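Local coordinates for DUF2019 domain-containing protein (PDB 2I9C), which is of unknown function but folds as a compact all-helical protein, probably related to tetratricopeptide-like helical proteins, at residues V23-A28 / S35-L40. Residues are numbered along the deposited sequence; the frame is centred on the assembly and turned at random.
Sequences VEQDDA and SRFNRL
The guanidinium of Arg36 meets OE1 of Glu24 at its edge, and the Glu24 carboxylate lies almost in the same plane (6° between them). OE1 forms a long salt bridge to NH2 of Arg36 at 3.6 Å, opposite charges suiting these partly and fully exposed positions, and a water donates to OE1. The Phe37 ring is likewise approached at an edge, where Gln25 O comes near its plane, 3.6 Å from CD1. The Gln25 amide stands steeply to this ring, at 79°, while CB of Gln25 lies 3.7 Å from Phe37 CE1, so the flat aromatic packs on aliphatic chain. These residues join helices 11-30 and 34-53, which form an antiparallel helical hairpin, the segment axes 8.5 Å apart at 160°. Ala28 suits the interface because its small CB lets the backbone of Phe37 come close, with N at 3.7 Å. Leu40 lays its forked apolar end against the backbone of Glu24, CD1 being 3.5 Å from Glu24 C. With CG anti to its carbonyl carbon, Gln25 extends alongside Leu40, and its buried amide finds partners at both ends: NE2 gives a weak hydrogen bond to Leu40 O (3.3 Å), while OE1 accepts from Gln72 of helix 71-79.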
loop_
_atom_site.group_PDB
_atom_site.type_symbol
_atom_site.label_atom_id
_atom_site.label_comp_id
_atom_site.label_asym_id
_atom_site.label_seq_id
_atom_site.Cartn_x
_atom_site.Cartn_y
_atom_site.Cartn_z
ATOM N N VAL A 23 -3.827 8.390 2.444
ATOM C CA VAL A 23 -3.552 9.840 2.679
ATOM C C VAL A 23 -3.822 10.171 4.157
ATOM O O VAL A 23 -3.026 10.815 4.835
ATOM C CB VAL A 23 -4.444 10.712 1.760
ATOM C CG1 VAL A 23 -4.556 12.156 2.267
ATOM C CG2 VAL A 23 -3.871 10.696 0.319
ATOM N N GLU A 24 -4.973 9.739 4.664
ATOM C CA GLU A 24 -5.285 9.972 6.055
ATOM C C GLU A 24 -4.333 9.254 7.016
ATOM O O GLU A 24 -4.064 9.786 8.084
ATOM C CB GLU A 24 -6.739 9.643 6.345
ATOM C CG GLU A 24 -7.699 10.639 5.646
ATOM C CD GLU A 24 -9.179 10.315 5.897
ATOM O OE1 GLU A 24 -9.502 9.755 6.979
ATOM O OE2 GLU A 24 -10.015 10.621 4.997
ATOM N N GLN A 25 -3.805 8.084 6.644
ATOM C CA GLN A 25 -2.668 7.471 7.392
ATOM C C GLN A 25 -1.488 8.418 7.522
ATOM O O GLN A 25 -0.987 8.671 8.626
ATOM C CB GLN A 25 -2.183 6.158 6.765
ATOM C CG GLN A 25 -3.132 4.941 6.980
ATOM C CD GLN A 25 -2.684 3.777 6.133
ATOM O OE1 GLN A 25 -1.520 3.686 5.797
ATOM N NE2 GLN A 25 -3.601 2.920 5.730
ATOM N N ASP A 26 -1.076 8.980 6.401
ATOM C CA ASP A 26 0.004 9.937 6.367
ATOM C C ASP A 26 -0.319 11.099 7.304
ATOM O O ASP A 26 0.498 11.445 8.141
ATOM C CB ASP A 26 0.202 10.461 4.933
ATOM C CG ASP A 26 1.520 11.164 4.758
ATOM O OD1 ASP A 26 2.528 10.653 5.310
ATOM O OD2 ASP A 26 1.563 12.216 4.054
ATOM N N ASP A 27 -1.509 11.676 7.176
ATOM C CA ASP A 27 -1.954 12.788 8.038
ATOM C C ASP A 27 -1.854 12.392 9.512
ATOM O O ASP A 27 -1.375 13.170 10.359
ATOM C CB ASP A 27 -3.425 13.147 7.757
ATOM C CG ASP A 27 -3.660 13.852 6.395
ATOM O OD1 ASP A 27 -2.658 14.279 5.780
ATOM O OD2 ASP A 27 -4.871 13.995 5.996
ATOM N N ALA A 28 -2.349 11.191 9.822
ATOM C CA ALA A 28 -2.386 10.684 11.207
ATOM C C ALA A 28 -0.990 10.585 11.848
ATOM O O ALA A 28 -0.754 11.094 12.971
ATOM C CB ALA A 28 -3.109 9.311 11.253
ATOM N N SER A 35 -3.979 6.074 17.272
ATOM C CA SER A 35 -5.189 5.223 17.219
ATOM C C SER A 35 -5.881 5.314 15.845
ATOM O O SER A 35 -6.269 4.297 15.295
ATOM C CB SER A 35 -6.167 5.448 18.382
ATOM O OG SER A 35 -6.882 6.667 18.275
ATOM N N ARG A 36 -5.969 6.527 15.295
ATOM C CA ARG A 36 -6.547 6.773 13.978
ATOM C C ARG A 36 -5.707 6.112 12.867
ATOM O O ARG A 36 -6.262 5.501 11.945
ATOM C CB ARG A 36 -6.716 8.293 13.738
ATOM C CG ARG A 36 -7.295 8.713 12.381
ATOM C CD ARG A 36 -8.778 8.420 12.392
ATOM N NE ARG A 36 -9.497 8.815 11.174
ATOM C CZ ARG A 36 -10.829 8.781 11.066
ATOM N NH1 ARG A 36 -11.568 8.352 12.091
ATOM N NH2 ARG A 36 -11.423 9.154 9.930
ATOM N N PHE A 37 -4.378 6.240 12.949
ATOM C CA PHE A 37 -3.487 5.557 12.010
ATOM C C PHE A 37 -3.742 4.049 11.951
ATOM O O PHE A 37 -3.851 3.485 10.875
ATOM C CB PHE A 37 -1.994 5.772 12.357
ATOM C CG PHE A 37 -1.086 4.965 11.473
ATOM C CD1 PHE A 37 -0.803 5.399 10.177
ATOM C CD2 PHE A 37 -0.629 3.719 11.885
ATOM C CE1 PHE A 37 -0.002 4.633 9.312
ATOM C CE2 PHE A 37 0.167 2.940 11.028
ATOM C CZ PHE A 37 0.479 3.394 9.748
ATOM N N ASN A 38 -3.833 3.416 13.131
ATOM C CA ASN A 38 -4.047 1.977 13.245
ATOM C C ASN A 38 -5.388 1.546 12.635
ATOM O O ASN A 38 -5.465 0.540 11.929
ATOM C CB ASN A 38 -3.963 1.544 14.743
ATOM C CG ASN A 38 -2.563 1.668 15.295
ATOM O OD1 ASN A 38 -1.562 1.578 14.545
ATOM N ND2 ASN A 38 -2.470 1.869 16.610
ATOM N N ARG A 39 -6.443 2.317 12.884
ATOM C CA ARG A 39 -7.743 1.973 12.302
ATOM C C ARG A 39 -7.748 2.155 10.786
ATOM O O ARG A 39 -8.258 1.312 10.074
ATOM C CB ARG A 39 -8.890 2.714 12.968
ATOM C CG ARG A 39 -9.035 2.392 14.449
ATOM C CD ARG A 39 -10.410 2.788 14.978
ATOM N NE ARG A 39 -10.623 2.219 16.282
ATOM C CZ ARG A 39 -11.111 0.999 16.490
ATOM N NH1 ARG A 39 -11.421 0.217 15.462
ATOM N NH2 ARG A 39 -11.238 0.547 17.705
ATOM N N LEU A 40 -7.182 3.254 10.299
ATOM C CA LEU A 40 -6.986 3.460 8.858
ATOM C C LEU A 40 -6.150 2.369 8.199
ATOM O O LEU A 40 -6.440 1.954 7.065
ATOM C CB LEU A 40 -6.370 4.837 8.619
ATOM C CG LEU A 40 -7.291 6.007 8.966
ATOM C CD1 LEU A 40 -6.421 7.232 9.006
ATOM C CD2 LEU A 40 -8.427 6.174 7.974
HETATM O O HOH W 1 -8.661 10.499 9.463
#